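Local structure of pullulanase (Bacillus acidopullulyticus, 2WAN) at residues 738-741 with 742-746; 793-797 with 798-802; 861-865 with 866-870. The protein hydrolyses alpha-1,6-glucosidic linkages in pullulan and in branched starch polysaccharides, as a multidomain enzyme built round an alpha-amylase-type barrel. All coordinates share one frame; numbering follows the deposited sequence.

Contact 1 of 3, residues 738-741 with 742-746; sequences MTLW and DKILA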
ATOM      1  N   MET A 738      -1.332  19.681   2.634  1.00 12.05           N
ATOM      2  CA  MET A 738      -1.362  20.763   3.614  0.50 11.67           C
ATOM      3  C   MET A 738      -2.090  20.406   4.914  1.00 11.76           C
ATOM      4  O   MET A 738      -3.002  19.582   4.923  1.00 12.33           O
ATOM      5  CB  MET A 738      -1.975  22.007   2.967  0.50 14.18           C
ATOM      6  CG  MET A 738      -1.341  22.326   1.619  0.50  7.38           C
ATOM      7  SD  MET A 738      -2.167  23.716   0.817  0.50 14.46           S
ATOM      8  CE  MET A 738      -1.755  25.054   1.945  0.50 11.41           C
ATOM      9  N   THR A 739      -1.694  21.047   6.016  1.00 12.29           N
ATOM     10  CA  THR A 739      -2.493  20.913   7.233  1.00 11.50           C
ATOM     11  C   THR A 739      -3.830  21.613   6.946  1.00 11.82           C
ATOM     12  O   THR A 739      -3.911  22.469   6.042  1.00 13.12           O
ATOM     13  CB  THR A 739      -1.841  21.556   8.463  1.00 11.53           C
ATOM     14  OG1 THR A 739      -1.878  22.990   8.353  1.00 11.25           O
ATOM     15  CG2 THR A 739      -0.391  21.074   8.641  1.00 12.83           C
ATOM     16  N   LEU A 740      -4.880  21.251   7.675  1.00 12.74           N
ATOM     17  CA  LEU A 740      -6.180  21.840   7.390  1.00 12.58           C
ATOM     18  C   LEU A 740      -6.174  23.342   7.615  1.00 11.00           C
ATOM     19  O   LEU A 740      -6.794  24.072   6.844  1.00 12.88           O
ATOM     20  CB  LEU A 740      -7.315  21.155   8.177  1.00 11.31           C
ATOM     21  CG  LEU A 740      -8.730  21.498   7.673  1.00 11.25           C
ATOM     22  CD1 LEU A 740      -8.854  21.272   6.159  1.00 11.09           C
ATOM     23  CD2 LEU A 740      -9.830  20.716   8.433  1.00 10.65           C
ATOM     24  N   TRP A 741      -5.451  23.808   8.631  1.00 11.36           N
ATOM     25  CA  TRP A 741      -5.406  25.247   8.933  1.00 12.28           C
ATOM     26  C   TRP A 741      -4.822  26.000   7.733  1.00 13.38           C
ATOM     27  O   TRP A 741      -5.367  27.027   7.299  1.00 12.70           O
ATOM     28  CB  TRP A 741      -4.617  25.539  10.240  1.00 12.13           C
ATOM     29  CG  TRP A 741      -4.789  26.974  10.716  1.00 12.74           C
ATOM     30  CD1 TRP A 741      -3.811  27.909  10.885  1.00 13.46           C
ATOM     31  CD2 TRP A 741      -6.034  27.622  11.046  1.00 11.94           C
ATOM     32  NE1 TRP A 741      -4.366  29.109  11.324  1.00 13.68           N
ATOM     33  CE2 TRP A 741      -5.727  28.948  11.438  1.00 11.84           C
ATOM     34  CE3 TRP A 741      -7.380  27.197  11.068  1.00 10.51           C
ATOM     35  CZ2 TRP A 741      -6.720  29.872  11.826  1.00 14.38           C
ATOM     36  CZ3 TRP A 741      -8.365  28.107  11.456  1.00 12.38           C
ATOM     37  CH2 TRP A 741      -8.024  29.441  11.830  1.00 12.66           C
ATOM     38  N   ASP A 742      -3.737  25.456   7.186  1.00 11.89           N
ATOM     39  CA  ASP A 742      -3.064  26.045   6.021  1.00 12.88           C
ATOM     40  C   ASP A 742      -3.940  25.944   4.773  1.00 14.48           C
ATOM     41  O   ASP A 742      -4.012  26.890   3.978  1.00 14.60           O
ATOM     42  CB  ASP A 742      -1.729  25.346   5.780  1.00 12.29           C
ATOM     43  CG  ASP A 742      -0.680  25.698   6.826  1.00 10.95           C
ATOM     44  OD1 ASP A 742      -0.965  26.478   7.755  1.00 12.64           O
ATOM     45  OD2 ASP A 742       0.444  25.193   6.706  1.00 13.10           O
ATOM     46  N   LYS A 743      -4.584  24.791   4.601  1.00 11.05           N
ATOM     47  CA  LYS A 743      -5.474  24.556   3.452  1.00 13.10           C
ATOM     48  C   LYS A 743      -6.626  25.560   3.427  1.00 12.37           C
ATOM     49  O   LYS A 743      -6.948  26.110   2.368  1.00 12.64           O
ATOM     50  CB  LYS A 743      -6.024  23.121   3.487  1.00 11.26           C
ATOM     51  CG  LYS A 743      -7.258  22.875   2.632  1.00 12.26           C
ATOM     52  CD  LYS A 743      -6.988  23.027   1.129  1.00 14.18           C
ATOM     53  CE  LYS A 743      -8.300  23.278   0.392  1.00 14.18           C
ATOM     54  NZ  LYS A 743      -8.088  23.434  -1.100  1.00 15.89           N
ATOM     55  N   ILE A 744      -7.238  25.787   4.590  1.00 11.58           N
ATOM     56  CA  ILE A 744      -8.381  26.694   4.680  1.00 12.79           C
ATOM     57  C   ILE A 744      -7.927  28.158   4.477  1.00 12.62           C
ATOM     58  O   ILE A 744      -8.664  28.958   3.897  1.00 14.15           O
ATOM     59  CB  ILE A 744      -9.180  26.499   5.982  1.00 12.96           C
ATOM     60  CG1 ILE A 744      -9.858  25.115   5.986  1.00 12.22           C
ATOM     61  CG2 ILE A 744     -10.231  27.644   6.151  1.00 11.56           C
ATOM     62  CD1 ILE A 744     -10.558  24.779   7.292  1.00 13.24           C
ATOM     63  N   LEU A 745      -6.728  28.499   4.931  1.00 12.84           N
ATOM     64  CA  LEU A 745      -6.145  29.826   4.613  1.00 14.62           C
ATOM     65  C   LEU A 745      -6.008  30.043   3.107  1.00 16.33           C
ATOM     66  O   LEU A 745      -6.232  31.156   2.598  1.00 17.49           O
ATOM     67  CB  LEU A 745      -4.778  29.983   5.275  1.00 13.35           C
ATOM     68  CG  LEU A 745      -4.804  30.595   6.668  1.00 20.80           C
ATOM     69  CD1 LEU A 745      -3.509  30.252   7.401  1.00 24.03           C
ATOM     70  CD2 LEU A 745      -5.030  32.138   6.591  1.00 22.95           C
ATOM     71  N   ALA A 746      -5.643  28.980   2.397  1.00 13.30           N
ATOM     72  CA  ALA A 746      -5.551  29.016   0.931  1.00 16.50           C
ATOM     73  C   ALA A 746      -6.895  29.101   0.202  1.00 16.25           C
ATOM     74  O   ALA A 746      -7.014  29.841  -0.780  1.00 17.45           O
ATOM     75  CB  ALA A 746      -4.731  27.833   0.412  1.00 16.14           C
TER
HETATM   76  O   HOH W   1       0.401  22.884   5.178  1.00 15.66           O

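Contact 2 of 3, residues 793-797 with 798-802; sequences YNAGD and SVNQF. With GOL (glycerol), chain F.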
ATOM      1  N   TYR A 793       8.403  16.712   3.560  1.00 15.75           N
ATOM      2  CA  TYR A 793       9.180  15.480   3.850  1.00 17.56           C
ATOM      3  C   TYR A 793      10.597  15.681   4.397  1.00 17.91           C
ATOM      4  O   TYR A 793      11.087  14.865   5.189  1.00 18.36           O
ATOM      5  CB  TYR A 793       9.197  14.547   2.615  1.00 15.44           C
ATOM      6  CG  TYR A 793      10.118  15.011   1.507  1.00 20.87           C
ATOM      7  CD1 TYR A 793      11.429  14.526   1.424  1.00 23.50           C
ATOM      8  CD2 TYR A 793       9.682  15.933   0.547  1.00 18.99           C
ATOM      9  CE1 TYR A 793      12.292  14.958   0.421  1.00 26.42           C
ATOM     10  CE2 TYR A 793      10.540  16.370  -0.472  1.00 25.97           C
ATOM     11  CZ  TYR A 793      11.838  15.874  -0.523  1.00 27.34           C
ATOM     12  OH  TYR A 793      12.692  16.290  -1.517  1.00 32.76           O
ATOM     13  N   ASN A 794      11.258  16.744   3.957  1.00 17.35           N
ATOM     14  CA  ASN A 794      12.588  17.090   4.463  1.00 18.95           C
ATOM     15  C   ASN A 794      12.686  18.550   4.937  1.00 18.95           C
ATOM     16  O   ASN A 794      13.781  19.126   5.014  1.00 20.63           O
ATOM     17  CB  ASN A 794      13.669  16.754   3.417  1.00 21.13           C
ATOM     18  CG  ASN A 794      13.625  17.667   2.194  1.00 23.04           C
ATOM     19  OD1 ASN A 794      12.684  18.440   2.002  1.00 22.50           O
ATOM     20  ND2 ASN A 794      14.657  17.563   1.345  1.00 26.79           N
ATOM     21  N   ALA A 795      11.541  19.143   5.277  1.00 16.53           N
ATOM     22  CA  ALA A 795      11.485  20.598   5.516  1.00 16.43           C
ATOM     23  C   ALA A 795      11.993  21.060   6.886  1.00 17.42           C
ATOM     24  O   ALA A 795      12.158  22.266   7.117  1.00 20.15           O
ATOM     25  CB  ALA A 795      10.078  21.125   5.277  1.00 18.03           C
ATOM     26  N   GLY A 796      12.220  20.125   7.800  1.00 15.09           N
ATOM     27  CA  GLY A 796      12.738  20.474   9.113  1.00 16.31           C
ATOM     28  C   GLY A 796      11.704  20.814  10.169  1.00 15.25           C
ATOM     29  O   GLY A 796      10.494  20.708   9.944  1.00 15.82           O
ATOM     30  N   ASP A 797      12.205  21.240  11.325  1.00 14.08           N
ATOM     31  CA  ASP A 797      11.402  21.362  12.543  1.00 12.02           C
ATOM     32  C   ASP A 797      10.541  22.617  12.606  1.00 13.10           C
ATOM     33  O   ASP A 797       9.421  22.559  13.099  1.00 11.29           O
ATOM     34  CB  ASP A 797      12.297  21.317  13.783  1.00 12.95           C
ATOM     35  CG  ASP A 797      13.142  20.055  13.851  1.00 18.22           C
ATOM     36  OD1 ASP A 797      12.620  18.959  13.535  1.00 13.91           O
ATOM     37  OD2 ASP A 797      14.329  20.165  14.225  1.00 18.35           O
ATOM     38  N   SER A 798      11.036  23.753  12.115  1.00 13.97           N
ATOM     39  CA  SER A 798      10.233  24.984  12.097  0.50 13.05           C
ATOM     40  C   SER A 798       8.942  24.764  11.306  1.00 13.15           C
ATOM     41  O   SER A 798       7.896  25.331  11.627  1.00 14.31           O
ATOM     42  CB  SER A 798      11.018  26.165  11.504  0.50 14.61           C
ATOM     43  OG  SER A 798      11.159  26.042  10.093  0.50 16.40           O
ATOM     44  N   VAL A 799       9.029  23.943  10.266  1.00 11.75           N
ATOM     45  CA  VAL A 799       7.862  23.600   9.434  1.00 13.12           C
ATOM     46  C   VAL A 799       6.998  22.514  10.104  1.00 12.92           C
ATOM     47  O   VAL A 799       5.792  22.697  10.301  1.00 11.52           O
ATOM     48  CB  VAL A 799       8.298  23.165   8.010  1.00 11.82           C
ATOM     49  CG1 VAL A 799       7.127  22.669   7.185  1.00 11.19           C
ATOM     50  CG2 VAL A 799       9.013  24.359   7.280  1.00 18.66           C
ATOM     51  N   ASN A 800       7.633  21.408  10.487  1.00 12.53           N
ATOM     52  CA  ASN A 800       6.912  20.191  10.908  1.00 11.58           C
ATOM     53  C   ASN A 800       6.622  19.975  12.388  1.00 12.19           C
ATOM     54  O   ASN A 800       5.773  19.143  12.734  1.00 11.48           O
ATOM     55  CB  ASN A 800       7.683  18.955  10.409  1.00 12.08           C
ATOM     56  CG  ASN A 800       7.552  18.752   8.925  1.00 13.56           C
ATOM     57  OD1 ASN A 800       6.459  18.498   8.424  1.00 15.15           O
ATOM     58  ND2 ASN A 800       8.670  18.844   8.207  1.00 14.40           N
ATOM     59  N   GLN A 801       7.320  20.666  13.281  1.00 11.19           N
ATOM     60  CA  GLN A 801       7.211  20.291  14.696  1.00 11.27           C
ATOM     61  C   GLN A 801       5.818  20.514  15.269  1.00 12.37           C
ATOM     62  O   GLN A 801       5.026  21.334  14.739  1.00 12.22           O
ATOM     63  CB  GLN A 801       8.229  21.056  15.539  1.00  9.76           C
ATOM     64  CG  GLN A 801       7.852  22.544  15.777  1.00 10.93           C
ATOM     65  CD  GLN A 801       9.068  23.393  16.115  1.00 14.20           C
ATOM     66  OE1 GLN A 801      10.047  22.880  16.654  1.00 13.88           O
ATOM     67  NE2 GLN A 801       9.001  24.702  15.814  1.00 13.10           N
ATOM     68  N   PHE A 802       5.510  19.776  16.337  1.00  9.85           N
ATOM     69  CA  PHE A 802       4.396  20.150  17.209  1.00 10.57           C
ATOM     70  C   PHE A 802       4.847  21.384  18.006  1.00 10.28           C
ATOM     71  O   PHE A 802       5.718  21.297  18.882  1.00 12.62           O
ATOM     72  CB  PHE A 802       4.022  18.994  18.150  1.00  9.33           C
ATOM     73  CG  PHE A 802       3.168  17.923  17.512  1.00 11.39           C
ATOM     74  CD1 PHE A 802       3.364  17.523  16.186  1.00 16.95           C
ATOM     75  CD2 PHE A 802       2.185  17.293  18.268  1.00 12.64           C
ATOM     76  CE1 PHE A 802       2.557  16.511  15.608  1.00 17.34           C
ATOM     77  CE2 PHE A 802       1.391  16.281  17.710  1.00 14.65           C
ATOM     78  CZ  PHE A 802       1.575  15.893  16.390  1.00 16.23           C
TER
HETATM   79  C1  GOL F1926      15.688  22.383  10.455  1.00 42.99           C
HETATM   80  O1  GOL F1926      15.099  21.387  11.258  1.00 39.01           O
HETATM   81  C2  GOL F1926      15.680  23.678  11.245  1.00 40.30           C
HETATM   82  O2  GOL F1926      16.725  24.516  10.815  1.00 48.79           O
HETATM   83  C3  GOL F1926      14.366  24.357  10.964  1.00 28.63           C
HETATM   84  O3  GOL F1926      13.712  24.499  12.188  1.00 34.68           O

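Contact 3 of 3, residues 861-865 with 866-870; sequences NHDTW and KNIIV. With SO4 (sulfate ion), chain L.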
ATOM      1  N   ASN A 861     -26.417  -0.478  17.582  1.00 12.74           N
ATOM      2  CA  ASN A 861     -25.162  -1.116  18.040  1.00 11.37           C
ATOM      3  C   ASN A 861     -24.957  -1.029  19.573  1.00 11.12           C
ATOM      4  O   ASN A 861     -23.833  -0.839  20.062  1.00 10.73           O
ATOM      5  CB  ASN A 861     -23.971  -0.495  17.286  1.00 11.52           C
ATOM      6  CG  ASN A 861     -22.701  -1.341  17.360  1.00 13.69           C
ATOM      7  OD1 ASN A 861     -22.754  -2.577  17.375  1.00 13.25           O
ATOM      8  ND2 ASN A 861     -21.544  -0.667  17.373  1.00 12.97           N
ATOM      9  N   HIS A 862     -26.049  -1.211  20.323  1.00 11.42           N
ATOM     10  CA  HIS A 862     -26.026  -1.201  21.793  1.00 12.01           C
ATOM     11  C   HIS A 862     -25.675   0.169  22.395  1.00 11.54           C
ATOM     12  O   HIS A 862     -25.083   0.254  23.464  1.00 11.66           O
ATOM     13  CB  HIS A 862     -25.100  -2.298  22.344  1.00 12.69           C
ATOM     14  CG  HIS A 862     -25.617  -3.693  22.148  1.00 14.89           C
ATOM     15  ND1 HIS A 862     -26.788  -3.975  21.482  1.00 25.95           N
ATOM     16  CD2 HIS A 862     -25.086  -4.889  22.496  1.00 22.07           C
ATOM     17  CE1 HIS A 862     -26.974  -5.284  21.456  1.00 24.24           C
ATOM     18  NE2 HIS A 862     -25.957  -5.860  22.065  1.00 24.16           N
ATOM     19  N   ASP A 863     -26.066   1.238  21.706  1.00 10.40           N
ATOM     20  CA  ASP A 863     -25.960   2.573  22.305  1.00 11.46           C
ATOM     21  C   ASP A 863     -26.934   2.741  23.462  1.00 11.05           C
ATOM     22  O   ASP A 863     -28.026   2.145  23.446  1.00 13.07           O
ATOM     23  CB  ASP A 863     -26.227   3.655  21.245  1.00  9.37           C
ATOM     24  CG  ASP A 863     -25.441   4.905  21.521  1.00 11.01           C
ATOM     25  OD1 ASP A 863     -25.832   5.667  22.436  1.00  9.57           O
ATOM     26  OD2 ASP A 863     -24.403   5.096  20.844  1.00 11.17           O
ATOM     27  N   THR A 864     -26.569   3.568  24.439  1.00 10.67           N
ATOM     28  CA  THR A 864     -27.462   3.893  25.542  1.00  9.98           C
ATOM     29  C   THR A 864     -28.443   5.020  25.192  1.00 11.04           C
ATOM     30  O   THR A 864     -29.337   5.349  25.987  1.00 11.09           O
ATOM     31  CB  THR A 864     -26.704   4.256  26.824  1.00 10.92           C
ATOM     32  OG1 THR A 864     -25.793   5.327  26.548  1.00 11.36           O
ATOM     33  CG2 THR A 864     -25.914   3.042  27.360  1.00 12.23           C
ATOM     34  N   TRP A 865     -28.267   5.616  24.017  1.00  9.20           N
ATOM     35  CA  TRP A 865     -29.246   6.609  23.536  1.00  9.51           C
ATOM     36  C   TRP A 865     -30.119   5.980  22.440  1.00  9.95           C
ATOM     37  O   TRP A 865     -29.607   5.441  21.457  1.00 10.56           O
ATOM     38  CB  TRP A 865     -28.538   7.861  22.992  1.00 10.14           C
ATOM     39  CG  TRP A 865     -27.927   8.733  24.062  1.00  8.52           C
ATOM     40  CD1 TRP A 865     -28.166   8.701  25.407  1.00 10.01           C
ATOM     41  CD2 TRP A 865     -27.016   9.830  23.839  1.00 10.86           C
ATOM     42  NE1 TRP A 865     -27.420   9.692  26.050  1.00 12.10           N
ATOM     43  CE2 TRP A 865     -26.711  10.392  25.105  1.00  9.90           C
ATOM     44  CE3 TRP A 865     -26.399  10.358  22.696  1.00 11.47           C
ATOM     45  CZ2 TRP A 865     -25.843  11.489  25.258  1.00  9.72           C
ATOM     46  CZ3 TRP A 865     -25.522  11.443  22.846  1.00 10.13           C
ATOM     47  CH2 TRP A 865     -25.256  11.998  24.114  1.00 11.86           C
ATOM     48  N   LYS A 866     -31.446   6.063  22.611  1.00 10.97           N
ATOM     49  CA  LYS A 866     -32.383   5.439  21.668  1.00 11.30           C
ATOM     50  C   LYS A 866     -32.238   5.985  20.238  1.00 10.50           C
ATOM     51  O   LYS A 866     -32.065   5.223  19.267  1.00 10.65           O
ATOM     52  CB  LYS A 866     -33.837   5.642  22.150  1.00 11.37           C
ATOM     53  CG  LYS A 866     -34.864   5.005  21.217  1.00 12.78           C
ATOM     54  CD  LYS A 866     -36.282   5.136  21.765  1.00 19.64           C
ATOM     55  CE  LYS A 866     -37.262   4.334  20.920  1.00 22.28           C
ATOM     56  NZ  LYS A 866     -38.666   4.464  21.440  1.00 35.83           N
ATOM     57  N   ASN A 867     -32.350   7.309  20.115  1.00 10.36           N
ATOM     58  CA  ASN A 867     -32.223   7.983  18.844  1.00 11.10           C
ATOM     59  C   ASN A 867     -31.188   9.090  18.984  1.00  9.36           C
ATOM     60  O   ASN A 867     -31.213   9.840  19.982  1.00 10.21           O
ATOM     61  CB  ASN A 867     -33.580   8.606  18.439  1.00 11.91           C
ATOM     62  CG  ASN A 867     -34.646   7.562  18.166  1.00 17.77           C
ATOM     63  OD1 ASN A 867     -34.382   6.511  17.560  1.00 13.88           O
ATOM     64  ND2 ASN A 867     -35.870   7.843  18.615  1.00 14.57           N
ATOM     65  N   ILE A 868     -30.289   9.174  18.005  1.00  9.48           N
ATOM     66  CA  ILE A 868     -29.341  10.281  17.921  1.00  9.44           C
ATOM     67  C   ILE A 868     -29.531  11.002  16.602  1.00 10.83           C
ATOM     68  O   ILE A 868     -29.580  10.380  15.538  1.00 10.36           O
ATOM     69  CB  ILE A 868     -27.877   9.792  18.021  1.00  9.98           C
ATOM     70  CG1 ILE A 868     -27.695   8.907  19.268  1.00 11.19           C
ATOM     71  CG2 ILE A 868     -26.897  11.005  18.014  1.00 13.36           C
ATOM     72  CD1 ILE A 868     -26.306   8.308  19.422  1.00 12.82           C
ATOM     73  N   ILE A 869     -29.641  12.332  16.663  1.00  8.72           N
ATOM     74  CA  ILE A 869     -29.677  13.116  15.424  1.00 11.27           C
ATOM     75  C   ILE A 869     -28.405  13.943  15.292  1.00  9.17           C
ATOM     76  O   ILE A 869     -27.965  14.550  16.255  1.00 10.85           O
ATOM     77  CB  ILE A 869     -30.916  14.043  15.327  1.00  9.94           C
ATOM     78  CG1 ILE A 869     -32.157  13.211  15.039  1.00  9.92           C
ATOM     79  CG2 ILE A 869     -30.700  15.128  14.217  1.00 11.72           C
ATOM     80  CD1 ILE A 869     -33.468  14.016  15.156  1.00 13.40           C
ATOM     81  N   VAL A 870     -27.801  13.920  14.102  1.00  7.95           N
ATOM     82  CA  VAL A 870     -26.645  14.769  13.804  1.00  9.01           C
ATOM     83  C   VAL A 870     -27.007  15.608  12.570  1.00 10.81           C
ATOM     84  O   VAL A 870     -27.553  15.077  11.604  1.00 11.30           O
ATOM     85  CB  VAL A 870     -25.382  13.920  13.454  1.00 11.33           C
ATOM     86  CG1 VAL A 870     -24.204  14.800  12.988  1.00 10.26           C
ATOM     87  CG2 VAL A 870     -24.958  13.053  14.648  1.00 11.67           C
TER
HETATM   88  S   SO4 L1932     -28.373  -3.510  16.613  1.00 40.54           S
HETATM   89  O1  SO4 L1932     -27.811  -3.666  17.960  1.00 38.57           O
HETATM   90  O2  SO4 L1932     -27.771  -4.514  15.727  1.00 36.46           O
HETATM   91  O3  SO4 L1932     -28.099  -2.163  16.129  1.00 28.91           O
HETATM   92  O4  SO4 L1932     -29.820  -3.712  16.631  1.00 46.33           O

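Contact 1 of 3, residues 738-741 with 742-746
Thr739 O receives the backbone N of Lys743 at 2.8 Å, almost in line with its carbonyl bond, and so starts the first turn of helix 740-747. Two further i to i+4 bonds follow, Ile744 N to Leu740 O at 2.9 Å and Leu745 N to Trp741 O. Thr739 is the N-cap: OG1 accepts a weak bond from Asp742 N, 3.3 Å long though nearly straight, and has a stronger partner in Arg784 O. A chi1 of 71° puts OG1 between the backbone N and the carbonyl carbon, facing the N-terminal end of the helix. Asp742 reaches back over the same end. Its OD2 takes a hydrogen bond from a water that in turn accepts from Thr739 N, while the backbone N atoms of Lys786 and Gly788 also bind OD2 and Thr785 OG1 pairs with OD1, so the buried carboxylate is gripped at both oxygens. Packing lies outside this polar core. In one of its two modelled conformers Met738 brings CE near Asp742 O and Ala746 CB. Leu740 CG meets Ile744 CD1 at 3.8 Å, and Leu745 CD1 approaches the Trp741 ring obliquely. Beyond them, helix 753-769 covers Leu740, Trp741, Ile744 and Leu745, chiefly through Arg756, and Leu740 and Lys743 touch Asp688 of helix 681-688, with Lys743 NZ bonded to the carbonyls of Lys694 and Ala696.

Contact 2 of 3, residues 793-797 with 798-802
Asn800 grips Gly796 O twice, through its backbone N at 3.0 Å and its side-chain ND2 at 3.1 Å. This is the single turn of helix 797-800, with Gly796 as N-cap. The backbone donor lies in the carbonyl plane, whereas ND2 is tilted 22° from it and makes the more bent bond. Asn800 CG sits beside its own backbone N (chi1 -73°), which brings the amide back over the turn, and Ser792 OG holds OD1 on the other branch. Gln801 N closes the next bond, to Asp797 O at 2.8 Å, and the Gln801 side chain lies against that same carbonyl oxygen. On the apolar side Ala795 CB meets Val799 CG1 at 3.8 Å. A glycerol, probably from the crystallisation liquor, occupies the N-terminal end of the turn and accepts from Asp797 N and Ser798 N through different hydroxyls. Gly796 itself has a positive phi of 88°, and glycerol O1 lies 3.3 Å from its CA. Further out, Asp797 OD1 forms a salt bridge with Arg441 of helix 440-444, and Arg784 NH2 binds Asn800 O. The weak bond from glycerol O1 to Asp797 OD2 measures 3.3 Å.

Contact 3 of 3, residues 861-865 with 866-870
An Asx turn leads into strand 868-873: Asp863 OD1 accepts from Trp865 N at 2.9 Å, with an N-H...O angle of 158°, through the lone pair that faces away from OD2. Folding the loop this way brings Asp863 and Trp865 to the same isoleucine, Ile868. Its CD1 lies 4.0 Å from Asp863 OD2 and 3.9 Å from Trp865 CE3, and both side chains cross that of Ile868 at about a right angle. The indole offers its edge, not a face, and Ile868 CG1 lies in the ring plane there. Ile868 CG1 is anti to the carbonyl carbon (chi1 -52°) and chi2 is extended, a shape that carries CD1 out to both partners. The carboxylate has polar partners besides, His827 ND1 at OD1 and Ala829 N at OD2, while the His827 ring stacks with Trp865. All this belongs to the C-terminal all-beta domain, where strand 868-873 runs antiparallel between strands 852-856 and 915-920, Ile868 pairs its backbone with Leu856 and rests its side chain on Ile918, and Trp865 extends to Lys920 and to Val891 of strand 888-893. Asn861 N, at the start of the loop, gives a nearly straight bond of 2.8 Å to O3 of a sulfate, probably from the crystallisation liquor.

Overall arrangement
Along the chain the three contacts come in series, each a continuous stretch, with no nesting or crossing. Contact 1 opens helix 740-747, which follows barrel strand 728-730. Strand 773-777 completes the eight-stranded barrel, and contact 2 closes the subsequent loop with helix 797-800. Centres of contacts 1 and 2 are about 16 Å apart, on the same side of the chain's centre; they do not touch, but Arg784 has bonds to both. Contact 3 turns the loop after strand 852-856 into strand 868-873 of the C-terminal domain, its centre about 33 Å from that of contact 1 and 42 Å from that of contact 2.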